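Local coordinates for protein 6-phosphogluconate dehydrogenase NAD-binding (Dyadobacter fermentans, PDB 4GBJ) that probably binds NAD or NADP and acts as an oxidoreductase of the 6-phosphogluconate and 3-hydroxyisobutyrate dehydrogenase type, at residues 22-27 against 150-155; 18-23 against 128-133; 8-13 against 64-69; 122-127 against 136-141. All coordinates share one frame; numbering follows the deposited sequence.

Contact 1 (22-27 against 150-155); sequences EILLEA and KPIVEN. With NA (sodium ion), chain E.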
loop_
_atom_site.group_PDB
_atom_site.type_symbol
_atom_site.label_atom_id
_atom_site.label_comp_id
_atom_site.label_asym_id
_atom_site.label_seq_id
_atom_site.Cartn_x
_atom_site.Cartn_y
_atom_site.Cartn_z
ATOM N N GLU B 22 -5.775 30.381 -7.640
ATOM C CA GLU B 22 -5.083 30.834 -8.860
ATOM C C GLU B 22 -5.685 30.178 -10.128
ATOM O O GLU B 22 -5.851 30.835 -11.144
ATOM C CB GLU B 22 -3.584 30.529 -8.770
ATOM C CG GLU B 22 -2.876 31.376 -7.724
ATOM C CD GLU B 22 -1.385 31.152 -7.575
ATOM O OE1 GLU B 22 -0.914 30.032 -7.873
ATOM O OE2 GLU B 22 -0.692 32.088 -7.113
ATOM N N ILE B 23 -6.014 28.897 -10.062
ATOM C CA ILE B 23 -6.615 28.213 -11.207
ATOM C C ILE B 23 -8.030 28.742 -11.501
ATOM O O ILE B 23 -8.405 28.842 -12.673
ATOM C CB ILE B 23 -6.616 26.686 -10.979
ATOM C CG1 ILE B 23 -5.211 26.143 -11.187
ATOM C CG2 ILE B 23 -7.607 25.948 -11.872
ATOM C CD1 ILE B 23 -4.918 24.939 -10.360
ATOM N N LEU B 24 -8.820 29.056 -10.461
ATOM C CA LEU B 24 -10.180 29.536 -10.690
ATOM C C LEU B 24 -10.137 30.941 -11.268
ATOM O O LEU B 24 -10.947 31.249 -12.131
ATOM C CB LEU B 24 -11.018 29.460 -9.391
ATOM C CG LEU B 24 -11.201 28.054 -8.818
ATOM C CD1 LEU B 24 -12.059 28.086 -7.527
ATOM C CD2 LEU B 24 -11.790 27.080 -9.856
ATOM N N LEU B 25 -9.146 31.750 -10.885
ATOM C CA LEU B 25 -8.942 33.059 -11.491
ATOM C C LEU B 25 -8.520 32.907 -12.975
ATOM O O LEU B 25 -9.174 33.488 -13.844
ATOM C CB LEU B 25 -7.899 33.856 -10.715
ATOM C CG LEU B 25 -8.359 34.356 -9.379
ATOM C CD1 LEU B 25 -7.167 34.782 -8.522
ATOM C CD2 LEU B 25 -9.399 35.508 -9.534
ATOM N N GLU B 26 -7.495 32.073 -13.264
ATOM C CA GLU B 26 -7.064 31.764 -14.635
ATOM C C GLU B 26 -8.243 31.277 -15.481
ATOM O O GLU B 26 -8.324 31.624 -16.651
ATOM C CB GLU B 26 -5.992 30.645 -14.657
ATOM C CG GLU B 26 -4.584 31.004 -14.200
ATOM C CD GLU B 26 -3.639 29.822 -13.988
ATOM O OE1 GLU B 26 -4.103 28.656 -13.970
ATOM O OE2 GLU B 26 -2.423 30.071 -13.826
ATOM N N ALA B 27 -9.145 30.440 -14.904
ATOM C CA ALA B 27 -10.309 29.902 -15.630
ATOM C C ALA B 27 -11.499 30.924 -15.842
ATOM O O ALA B 27 -12.559 30.522 -16.333
ATOM C CB ALA B 27 -10.820 28.666 -14.922
ATOM N N LYS B 150 -19.718 21.345 -9.499
ATOM C CA LYS B 150 -18.878 20.364 -10.196
ATOM C C LYS B 150 -18.110 20.988 -11.348
ATOM O O LYS B 150 -16.921 20.719 -11.475
ATOM C CB LYS B 150 -19.679 19.154 -10.708
ATOM C CG LYS B 150 -18.807 18.156 -11.449
ATOM C CD LYS B 150 -19.448 16.805 -11.562
ATOM C CE LYS B 150 -18.638 15.870 -12.449
ATOM N NZ LYS B 150 -19.366 14.603 -12.699
ATOM N N PRO B 151 -18.726 21.843 -12.183
ATOM C CA PRO B 151 -17.960 22.461 -13.291
ATOM C C PRO B 151 -16.848 23.387 -12.797
ATOM O O PRO B 151 -15.865 23.558 -13.494
ATOM C CB PRO B 151 -19.015 23.230 -14.085
ATOM C CG PRO B 151 -20.329 22.853 -13.528
ATOM C CD PRO B 151 -20.128 22.312 -12.177
ATOM N N ILE B 152 -16.984 23.961 -11.580
ATOM C CA ILE B 152 -15.939 24.818 -11.038
ATOM C C ILE B 152 -14.731 23.952 -10.594
ATOM O O ILE B 152 -13.609 24.261 -10.951
ATOM C CB ILE B 152 -16.443 25.705 -9.880
ATOM C CG1 ILE B 152 -17.698 26.551 -10.303
ATOM C CG2 ILE B 152 -15.307 26.660 -9.426
ATOM C CD1 ILE B 152 -18.464 27.118 -9.153
ATOM N N VAL B 153 -14.963 22.909 -9.806
ATOM C CA VAL B 153 -13.861 22.103 -9.249
ATOM C C VAL B 153 -13.132 21.275 -10.317
ATOM O O VAL B 153 -11.967 20.986 -10.110
ATOM C CB VAL B 153 -14.278 21.241 -8.050
ATOM C CG1 VAL B 153 -15.025 22.097 -7.039
ATOM C CG2 VAL B 153 -15.104 20.022 -8.446
ATOM N N GLU B 154 -13.771 20.983 -11.473
ATOM C CA GLU B 154 -13.127 20.276 -12.594
ATOM C C GLU B 154 -11.900 21.025 -13.088
ATOM O O GLU B 154 -11.045 20.427 -13.711
ATOM C CB GLU B 154 -14.110 20.077 -13.770
ATOM C CG GLU B 154 -15.009 18.881 -13.566
ATOM C CD GLU B 154 -16.132 18.648 -14.558
ATOM O OE1 GLU B 154 -16.574 19.606 -15.236
ATOM O OE2 GLU B 154 -16.576 17.482 -14.645
ATOM N N ASN B 155 -11.828 22.330 -12.848
ATOM C CA ASN B 155 -10.701 23.139 -13.286
ATOM C C ASN B 155 -9.419 22.835 -12.541
ATOM O O ASN B 155 -8.374 22.983 -13.134
ATOM C CB ASN B 155 -11.027 24.618 -13.149
ATOM C CG ASN B 155 -12.077 25.040 -14.150
ATOM O OD1 ASN B 155 -11.813 25.090 -15.342
ATOM N ND2 ASN B 155 -13.300 25.271 -13.708
HETATM NA NA NA E . -10.010 18.730 -14.729
HETATM O O HOH W 1 -11.869 17.190 -14.225
HETATM O O HOH W 2 -11.651 19.285 -16.799
#
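Leu24 and Ile152 form the tight part of this contact, where the last turns of helix 17-26 meet the C-terminal end of helix 143-153. The two side chains cross at about a right angle, and the CD2 branch of Leu24 does most of the touching, 3.6 Å from Ile152 CG2. Behind them lie Phe10, against Leu24, and Phe66, against Ile152, in the buried layer between helices and sheet. Ile23 joins from the preceding position: with CG2 anti to its backbone N, that methyl lies 3.3 Å from Asn155 O.

The amide of Asn155 folds back on its own helix end. Asn155 ND2 donates to Ile152 O over 3.0 Å, the acceptor lying close to the amide plane, and Asn155 N reaches the same oxygen from the same face of its carbonyl plane. Replaced by an alanine, this residue would probably leave Ile152 O without its amide donor and Ala27 CB without the group it packs on.

The outer side is looser. Exposed Ala27 offers CB at 3.7 Å from Asn155 OD1; on the far side of Asn155, Glu154 O binds the sodium ion at 2.2 Å, with two waters and Val157 O. No hydrogen bond joins the segments, so van der Waals packing, methyl on methyl and methyl on carbonyl oxygen, carries the interface, while polar groups serve the helix end and the ion.

Contact 2 (18-23 against 128-133); sequences TPIAEI and EAVRAK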
loop_
_atom_site.group_PDB
_atom_site.type_symbol
_atom_site.label_atom_id
_atom_site.label_comp_id
_atom_site.label_asym_id
_atom_site.label_seq_id
_atom_site.Cartn_x
_atom_site.Cartn_y
_atom_site.Cartn_z
ATOM N N THR B 18 -4.234 28.730 -1.974
ATOM C CA THR B 18 -3.580 29.637 -2.913
ATOM C C THR B 18 -3.599 29.024 -4.320
ATOM O O THR B 18 -4.317 29.566 -5.170
ATOM C CB THR B 18 -2.199 30.042 -2.419
ATOM O OG1 THR B 18 -2.402 31.041 -1.427
ATOM C CG2 THR B 18 -1.305 30.597 -3.527
ATOM N N PRO B 19 -2.956 27.872 -4.580
ATOM C CA PRO B 19 -2.994 27.330 -5.948
ATOM C C PRO B 19 -4.400 27.038 -6.461
ATOM O O PRO B 19 -4.643 27.212 -7.654
ATOM C CB PRO B 19 -2.149 26.037 -5.857
ATOM C CG PRO B 19 -1.997 25.761 -4.394
ATOM C CD PRO B 19 -2.041 27.090 -3.724
ATOM N N ILE B 20 -5.327 26.604 -5.586
ATOM C CA ILE B 20 -6.690 26.359 -6.050
ATOM C C ILE B 20 -7.290 27.663 -6.553
ATOM O O ILE B 20 -7.847 27.673 -7.642
ATOM C CB ILE B 20 -7.582 25.714 -4.969
ATOM C CG1 ILE B 20 -7.141 24.275 -4.711
ATOM C CG2 ILE B 20 -9.057 25.721 -5.422
ATOM C CD1 ILE B 20 -7.623 23.687 -3.473
ATOM N N ALA B 21 -7.153 28.754 -5.789
ATOM C CA ALA B 21 -7.721 30.056 -6.180
ATOM C C ALA B 21 -7.075 30.604 -7.465
ATOM O O ALA B 21 -7.751 31.207 -8.296
ATOM C CB ALA B 21 -7.549 31.062 -5.050
ATOM N N GLU B 22 -5.775 30.381 -7.640
ATOM C CA GLU B 22 -5.083 30.834 -8.860
ATOM C C GLU B 22 -5.685 30.178 -10.128
ATOM O O GLU B 22 -5.851 30.835 -11.144
ATOM C CB GLU B 22 -3.584 30.529 -8.770
ATOM C CG GLU B 22 -2.876 31.376 -7.724
ATOM C CD GLU B 22 -1.385 31.152 -7.575
ATOM O OE1 GLU B 22 -0.914 30.032 -7.873
ATOM O OE2 GLU B 22 -0.692 32.088 -7.113
ATOM N N ILE B 23 -6.014 28.897 -10.062
ATOM C CA ILE B 23 -6.615 28.213 -11.207
ATOM C C ILE B 23 -8.030 28.742 -11.501
ATOM O O ILE B 23 -8.405 28.842 -12.673
ATOM C CB ILE B 23 -6.616 26.686 -10.979
ATOM C CG1 ILE B 23 -5.211 26.143 -11.187
ATOM C CG2 ILE B 23 -7.607 25.948 -11.872
ATOM C CD1 ILE B 23 -4.918 24.939 -10.360
ATOM N N GLU B 128 1.618 20.461 -5.389
ATOM C CA GLU B 128 2.163 20.254 -6.730
ATOM C C GLU B 128 1.109 19.612 -7.637
ATOM O O GLU B 128 0.983 19.995 -8.807
ATOM C CB GLU B 128 3.430 19.377 -6.725
ATOM C CG GLU B 128 4.414 19.634 -5.588
ATOM C CD GLU B 128 4.171 18.828 -4.320
ATOM O OE1 GLU B 128 3.763 19.452 -3.312
ATOM O OE2 GLU B 128 4.313 17.580 -4.348
ATOM N N ALA B 129 0.353 18.636 -7.091
ATOM C CA ALA B 129 -0.685 17.917 -7.835
ATOM C C ALA B 129 -1.811 18.844 -8.253
ATOM O O ALA B 129 -2.470 18.547 -9.253
ATOM C CB ALA B 129 -1.246 16.750 -7.009
ATOM N N VAL B 130 -2.048 19.952 -7.483
ATOM C CA VAL B 130 -3.074 20.962 -7.777
ATOM C C VAL B 130 -2.631 21.794 -8.962
ATOM O O VAL B 130 -3.432 22.042 -9.865
ATOM C CB VAL B 130 -3.401 21.878 -6.575
ATOM C CG1 VAL B 130 -4.368 22.994 -6.988
ATOM C CG2 VAL B 130 -3.971 21.072 -5.403
ATOM N N ARG B 131 -1.368 22.261 -8.948
ATOM C CA ARG B 131 -0.832 23.065 -10.046
ATOM C C ARG B 131 -0.832 22.236 -11.310
ATOM O O ARG B 131 -1.231 22.746 -12.356
ATOM C CB ARG B 131 0.568 23.613 -9.714
ATOM C CG ARG B 131 0.536 24.668 -8.608
ATOM C CD ARG B 131 1.838 25.440 -8.421
ATOM N NE ARG B 131 1.694 26.460 -7.367
ATOM C CZ ARG B 131 1.794 26.244 -6.052
ATOM N NH1 ARG B 131 2.070 25.028 -5.583
ATOM N NH2 ARG B 131 1.626 27.246 -5.195
ATOM N N ALA B 132 -0.496 20.930 -11.198
ATOM C CA ALA B 132 -0.495 20.017 -12.343
ATOM C C ALA B 132 -1.903 19.487 -12.671
ATOM O O ALA B 132 -2.056 18.820 -13.687
ATOM C CB ALA B 132 0.455 18.850 -12.081
ATOM N N LYS B 133 -2.918 19.784 -11.830
ATOM C CA LYS B 133 -4.324 19.371 -11.992
ATOM C C LYS B 133 -4.472 17.825 -12.082
ATOM O O LYS B 133 -5.423 17.347 -12.708
ATOM C CB LYS B 133 -4.961 20.062 -13.213
ATOM C CG LYS B 133 -4.914 21.603 -13.132
ATOM C CD LYS B 133 -5.268 22.272 -14.441
ATOM C CE LYS B 133 -4.920 23.737 -14.432
ATOM N NZ LYS B 133 -4.978 24.318 -15.798
#
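The backbones of helix 17-26 and helix 127-131 come closest at Pro19 and Arg131, whose CA atoms are 6.3 Å apart, and no hydrogen bond links the two segments. Val130 is the apolar centre of the interface. Its CG1 methyl, anti to the backbone N (chi1 174°), sits among three side chains of the other helix: it lies 3.8 Å from Ile20 CG1 and within van der Waals range of Pro19 CB and Ile23 CD1. Ile23 CD1 also comes to 3.3 Å from Val130 O.

Arg131 covers the outer flank. Its chain runs extended from CG to NE and lays one face of the guanidinium over the proline, with Pro19 CB 3.9 Å above the centre of the plane; the flat cation thus rests on an aliphatic ring. Glu22 is close enough for charge attraction but not for a salt bridge, since Glu22 OE1 remains 4.5 Å from Arg131 NE. At the other end the extended Lys133 slides past Ile23 in the opposite direction, its CE 4.1 Å from Ile23 CG1.

Lys133 has positive phi (57°) and closes helix 127-131 in a Schellman motif. On the other segment, Thr18 OG1 bonds to Leu13 O and Ile20 touches the glycine-rich turn, consistent with helix 17-26 being the first helix of a Rossmann-type dinucleotide fold.

Contact 3 (8-13 against 64-69); sequences IAFLGL and IVFSVL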
loop_
_atom_site.group_PDB
_atom_site.type_symbol
_atom_site.label_atom_id
_atom_site.label_comp_id
_atom_site.label_asym_id
_atom_site.label_seq_id
_atom_site.Cartn_x
_atom_site.Cartn_y
_atom_site.Cartn_z
ATOM N N ILE B 8 -17.517 34.431 -6.569
ATOM C CA ILE B 8 -17.218 33.248 -5.738
ATOM C C ILE B 8 -16.415 33.669 -4.505
ATOM O O ILE B 8 -15.351 34.286 -4.653
ATOM C CB ILE B 8 -16.468 32.137 -6.560
ATOM C CG1 ILE B 8 -17.431 31.461 -7.561
ATOM C CG2 ILE B 8 -15.877 31.027 -5.623
ATOM C CD1 ILE B 8 -16.743 30.685 -8.604
ATOM N N ALA B 9 -16.903 33.354 -3.289
ATOM C CA ALA B 9 -16.096 33.659 -2.087
ATOM C C ALA B 9 -15.106 32.510 -1.848
ATOM O O ALA B 9 -15.441 31.355 -2.065
ATOM C CB ALA B 9 -16.971 33.874 -0.865
ATOM N N PHE B 10 -13.896 32.829 -1.438
ATOM C CA PHE B 10 -12.845 31.852 -1.213
ATOM C C PHE B 10 -12.171 32.161 0.099
ATOM O O PHE B 10 -11.425 33.128 0.205
ATOM C CB PHE B 10 -11.834 31.869 -2.372
ATOM C CG PHE B 10 -11.131 30.554 -2.544
ATOM C CD1 PHE B 10 -11.516 29.671 -3.539
ATOM C CD2 PHE B 10 -10.090 30.193 -1.704
ATOM C CE1 PHE B 10 -10.859 28.452 -3.703
ATOM C CE2 PHE B 10 -9.436 28.966 -1.863
ATOM C CZ PHE B 10 -9.816 28.107 -2.866
ATOM N N LEU B 11 -12.414 31.330 1.090
ATOM C CA LEU B 11 -11.920 31.523 2.447
ATOM C C LEU B 11 -10.821 30.513 2.811
ATOM O O LEU B 11 -11.075 29.321 2.823
ATOM C CB LEU B 11 -13.101 31.392 3.405
ATOM C CG LEU B 11 -14.337 32.249 3.083
ATOM C CD1 LEU B 11 -15.426 32.017 4.105
ATOM C CD2 LEU B 11 -14.000 33.718 3.081
ATOM N N GLY B 12 -9.622 31.003 3.121
ATOM C CA GLY B 12 -8.494 30.160 3.495
ATOM C C GLY B 12 -7.573 29.975 2.309
ATOM O O GLY B 12 -7.933 29.282 1.358
ATOM N N LEU B 13 -6.375 30.583 2.373
ATOM C CA LEU B 13 -5.417 30.645 1.288
ATOM C C LEU B 13 -4.065 30.080 1.701
ATOM O O LEU B 13 -3.020 30.681 1.418
ATOM C CB LEU B 13 -5.254 32.106 0.833
ATOM C CG LEU B 13 -6.541 32.891 0.562
ATOM C CD1 LEU B 13 -6.220 34.335 0.222
ATOM C CD2 LEU B 13 -7.323 32.281 -0.578
ATOM N N ILE B 64 -21.718 31.245 -3.995
ATOM C CA ILE B 64 -20.848 30.105 -3.737
ATOM C C ILE B 64 -19.707 30.537 -2.837
ATOM O O ILE B 64 -19.104 31.576 -3.073
ATOM C CB ILE B 64 -20.288 29.524 -5.063
ATOM C CG1 ILE B 64 -21.411 28.919 -5.922
ATOM C CG2 ILE B 64 -19.199 28.467 -4.795
ATOM C CD1 ILE B 64 -21.115 28.968 -7.413
ATOM N N VAL B 65 -19.379 29.734 -1.825
ATOM C CA VAL B 65 -18.223 30.028 -0.987
ATOM C C VAL B 65 -17.390 28.745 -0.882
ATOM O O VAL B 65 -17.931 27.696 -0.630
ATOM C CB VAL B 65 -18.566 30.621 0.405
ATOM C CG1 VAL B 65 -19.574 29.743 1.171
ATOM C CG2 VAL B 65 -17.281 30.797 1.225
ATOM N N PHE B 66 -16.111 28.830 -1.145
ATOM C CA PHE B 66 -15.182 27.718 -0.945
ATOM C C PHE B 66 -14.439 27.978 0.338
ATOM O O PHE B 66 -14.115 29.130 0.584
ATOM C CB PHE B 66 -14.169 27.608 -2.088
ATOM C CG PHE B 66 -14.676 26.975 -3.361
ATOM C CD1 PHE B 66 -14.278 25.704 -3.725
ATOM C CD2 PHE B 66 -15.554 27.653 -4.196
ATOM C CE1 PHE B 66 -14.773 25.102 -4.874
ATOM C CE2 PHE B 66 -16.032 27.053 -5.358
ATOM C CZ PHE B 66 -15.654 25.774 -5.679
ATOM N N SER B 67 -14.120 26.937 1.125
ATOM C CA SER B 67 -13.245 27.098 2.274
ATOM C C SER B 67 -12.228 25.985 2.319
ATOM O O SER B 67 -12.513 24.827 1.968
ATOM C CB SER B 67 -14.026 27.151 3.584
ATOM O OG SER B 67 -14.616 25.904 3.920
ATOM N N VAL B 68 -11.027 26.331 2.742
ATOM C CA VAL B 68 -9.995 25.318 2.928
ATOM C C VAL B 68 -9.191 25.805 4.101
ATOM O O VAL B 68 -8.567 26.874 4.040
ATOM C CB VAL B 68 -9.182 24.976 1.665
ATOM C CG1 VAL B 68 -8.449 26.160 1.109
ATOM C CG2 VAL B 68 -8.210 23.833 1.945
ATOM N N LEU B 69 -9.388 25.118 5.243
ATOM C CA LEU B 69 -8.809 25.495 6.516
ATOM C C LEU B 69 -8.151 24.297 7.167
ATOM O O LEU B 69 -8.264 23.184 6.663
ATOM C CB LEU B 69 -9.898 26.108 7.389
ATOM C CG LEU B 69 -10.599 27.342 6.768
ATOM C CD1 LEU B 69 -11.856 27.689 7.507
ATOM C CD2 LEU B 69 -9.704 28.569 6.785
#
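Phe66 N donates to Ala9 O in one of four backbone hydrogen bonds that join strands 8-11 and 64-67 as parallel neighbours, their short axes 18° apart. Ala9 N donates to Ile64 O at 2.8 Å, the length of the first bond as well. Leu11 N then donates to Phe66 O in a nearly straight bond, the angle at its hydrogen being 175°, and Leu11 O receives Val68 N at 3.0 Å. Thus Ala9 and Leu11 use both backbone polar groups toward strand 64-67. Ile8 and Phe10 turn theirs the other way, to strand 31-34, where the backbones of Val32 and Trp34 are among their partners. Supplementary CA-H...O contacts bring Val65 CA toward Ala9 O and Ser67 CA toward Leu11 O. The hydroxyl of Ser67 has its partner on the next strand, bonding to His93 NE2.

On one face, the rings of Phe10 and Phe66 are almost parallel, at 10°, yet slid apart with centroids 5.8 Å from each other. Phe10 CD1 therefore meets Phe66 CB at 3.7 Å, and Ile8 CG2 touches the Phe66 ring beyond. On the face of Ala9 and Leu11, Val65 CG2 lies 3.6 Å from Leu11 CD1.

Past the strand, Gly12 CA approaches Val68 O; a CB there would clash with that oxygen. Central parallel strands leading into a GxGxxG-like turn that starts at Gly12 are consistent with a Rossmann dinucleotide-binding fold.

Contact 4 (122-127 against 136-141); sequences PIFARP and NICLSG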
loop_
_atom_site.group_PDB
_atom_site.type_symbol
_atom_site.label_atom_id
_atom_site.label_comp_id
_atom_site.label_asym_id
_atom_site.label_seq_id
_atom_site.Cartn_x
_atom_site.Cartn_y
_atom_site.Cartn_z
ATOM N N PRO B 122 -13.558 17.196 0.310
ATOM C CA PRO B 122 -12.119 17.005 0.611
ATOM C C PRO B 122 -11.300 16.730 -0.635
ATOM O O PRO B 122 -11.768 16.040 -1.535
ATOM C CB PRO B 122 -12.113 15.817 1.570
ATOM C CG PRO B 122 -13.436 15.147 1.379
ATOM C CD PRO B 122 -14.389 16.216 1.033
ATOM N N ILE B 123 -10.073 17.250 -0.666
ATOM C CA ILE B 123 -9.179 17.131 -1.821
ATOM C C ILE B 123 -8.054 16.138 -1.538
ATOM O O ILE B 123 -7.456 16.129 -0.455
ATOM C CB ILE B 123 -8.641 18.532 -2.271
ATOM C CG1 ILE B 123 -7.864 18.441 -3.613
ATOM C CG2 ILE B 123 -7.792 19.217 -1.195
ATOM C CD1 ILE B 123 -7.587 19.811 -4.251
ATOM N N PHE B 124 -7.739 15.335 -2.572
ATOM C CA PHE B 124 -6.687 14.339 -2.560
ATOM C C PHE B 124 -5.647 14.890 -3.480
ATOM O O PHE B 124 -5.661 14.616 -4.681
ATOM C CB PHE B 124 -7.215 12.968 -3.030
ATOM C CG PHE B 124 -8.348 12.410 -2.189
ATOM C CD1 PHE B 124 -8.165 11.271 -1.422
ATOM C CD2 PHE B 124 -9.573 13.071 -2.109
ATOM C CE1 PHE B 124 -9.215 10.730 -0.693
ATOM C CE2 PHE B 124 -10.595 12.591 -1.300
ATOM C CZ PHE B 124 -10.437 11.387 -0.651
ATOM N N ALA B 125 -4.824 15.789 -2.952
ATOM C CA ALA B 125 -3.792 16.448 -3.761
ATOM C C ALA B 125 -2.812 17.199 -2.912
ATOM O O ALA B 125 -3.222 18.039 -2.127
ATOM C CB ALA B 125 -4.443 17.449 -4.735
ATOM N N ARG B 126 -1.535 16.982 -3.123
ATOM C CA ARG B 126 -0.500 17.814 -2.523
ATOM C C ARG B 126 -0.419 19.096 -3.403
ATOM O O ARG B 126 -0.825 19.046 -4.569
ATOM C CB ARG B 126 0.833 17.058 -2.457
ATOM C CG ARG B 126 0.749 15.814 -1.570
ATOM C CD ARG B 126 2.114 15.253 -1.186
ATOM N NE ARG B 126 2.768 14.563 -2.302
ATOM C CZ ARG B 126 2.498 13.323 -2.713
ATOM N NH1 ARG B 126 1.558 12.600 -2.111
ATOM N NH2 ARG B 126 3.157 12.801 -3.738
ATOM N N PRO B 127 0.087 20.239 -2.895
ATOM C CA PRO B 127 0.125 21.480 -3.715
ATOM C C PRO B 127 0.636 21.346 -5.155
ATOM O O PRO B 127 0.096 22.000 -6.053
ATOM C CB PRO B 127 1.057 22.384 -2.918
ATOM C CG PRO B 127 0.796 21.988 -1.505
ATOM C CD PRO B 127 0.561 20.492 -1.522
ATOM N N ASN B 136 -7.447 14.748 -7.086
ATOM C CA ASN B 136 -8.818 14.266 -7.127
ATOM C C ASN B 136 -9.643 14.875 -6.018
ATOM O O ASN B 136 -9.119 15.199 -4.960
ATOM C CB ASN B 136 -8.829 12.747 -7.010
ATOM C CG ASN B 136 -8.181 12.063 -8.197
ATOM O OD1 ASN B 136 -8.764 11.983 -9.262
ATOM N ND2 ASN B 136 -6.939 11.643 -8.081
ATOM N N ILE B 137 -10.943 14.938 -6.215
ATOM C CA ILE B 137 -11.847 15.418 -5.164
ATOM C C ILE B 137 -13.025 14.446 -4.990
ATOM O O ILE B 137 -13.484 13.832 -5.956
ATOM C CB ILE B 137 -12.302 16.867 -5.500
ATOM C CG1 ILE B 137 -12.689 17.652 -4.238
ATOM C CG2 ILE B 137 -13.411 16.906 -6.558
ATOM C CD1 ILE B 137 -12.925 19.134 -4.527
ATOM N N CYS B 138 -13.538 14.356 -3.755
ATOM C CA CYS B 138 -14.747 13.598 -3.416
ATOM C C CYS B 138 -15.785 14.593 -3.016
ATOM O O CYS B 138 -15.477 15.507 -2.257
ATOM C CB CYS B 138 -14.495 12.578 -2.303
ATOM S SG CYS B 138 -13.496 11.175 -2.839
ATOM N N LEU B 139 -17.014 14.412 -3.481
ATOM C CA LEU B 139 -18.105 15.330 -3.161
ATOM C C LEU B 139 -19.207 14.585 -2.540
ATOM O O LEU B 139 -19.530 13.505 -3.003
ATOM C CB LEU B 139 -18.654 16.035 -4.399
ATOM C CG LEU B 139 -17.693 16.754 -5.304
ATOM C CD1 LEU B 139 -18.442 17.250 -6.511
ATOM C CD2 LEU B 139 -16.963 17.904 -4.562
ATOM N N SER B 140 -19.838 15.171 -1.537
ATOM C CA SER B 140 -21.042 14.603 -0.939
ATOM C C SER B 140 -21.888 15.754 -0.359
ATOM O O SER B 140 -21.364 16.811 0.045
ATOM C CB SER B 140 -20.695 13.542 0.092
ATOM O OG SER B 140 -20.223 14.077 1.316
ATOM N N GLY B 141 -23.197 15.538 -0.369
ATOM C CA GLY B 141 -24.181 16.545 0.005
ATOM C C GLY B 141 -25.256 16.640 -1.038
ATOM O O GLY B 141 -25.396 15.738 -1.873
HETATM O O HOH W 3 -5.221 12.181 -6.025
#
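This contact is the antiparallel junction of the mixed sheet, the end of strand 117-124 running against strand 136-139 with the short helix 127-131 connecting them. Phe124 and Asn136 form the hydrogen-bonded pair: Phe124 N donates to Asn136 O at 2.8 Å, and Asn136 N returns a bond of 3.0 Å to Phe124 O. A water bridges this end, donating a hydrogen bond to Phe124 O and accepting one from Asn136 ND2. Ile123 and Ile137 make the non-hydrogen-bonded pair, after which the bond from Cys138 N to Pro122 O, at 3.3 Å, is weak.

On the Phe124 face, the ring edge passes close to Asn136 O. Cys138 SG stands obliquely, 4.4 Å from the ring centroid and 50° off its normal, touching Phe124 CE2 at 3.6 Å. Phe124 also has a cation-pi contact with Lys174, whose NZ bonds to Ile123 O, and packs on Met208 of the second subunit. Without the ring, as with an alanine here, Cys138 SG would probably lose its aromatic neighbour and Lys174 its cation-pi partner. These two strands, linked through helix 127-131, border the predicted active-site lysine and the subunit interface, at the antiparallel extension of the Rossmann-type sheet.

Overall arrangement
Contacts 1 and 2 share Glu22 and Ile23, and Lys133 CD meets Asn155 O at 3.4 Å. Contact 3 supplies the sheet beneath: Ile20 CG2 of contact 2 rests 3.6 Å from Phe10 CZ, and Val153 CG1 of contact 1 lies 3.7 Å from Phe66 CE1. Contact 4 reaches the same sheet without touching contact 3, while Val130 CG2 of contact 2 packs 3.7 Å from Ala125 CB of contact 4. The side chain of Lys174, the predicted active-site residue, is about 4 Å from that of Pro122 and about 10 Å from that of Val130. Glu154 O of contact 1 binds the sodium ion, and the Lys133 side chain of contact 2 is about 5 Å from it.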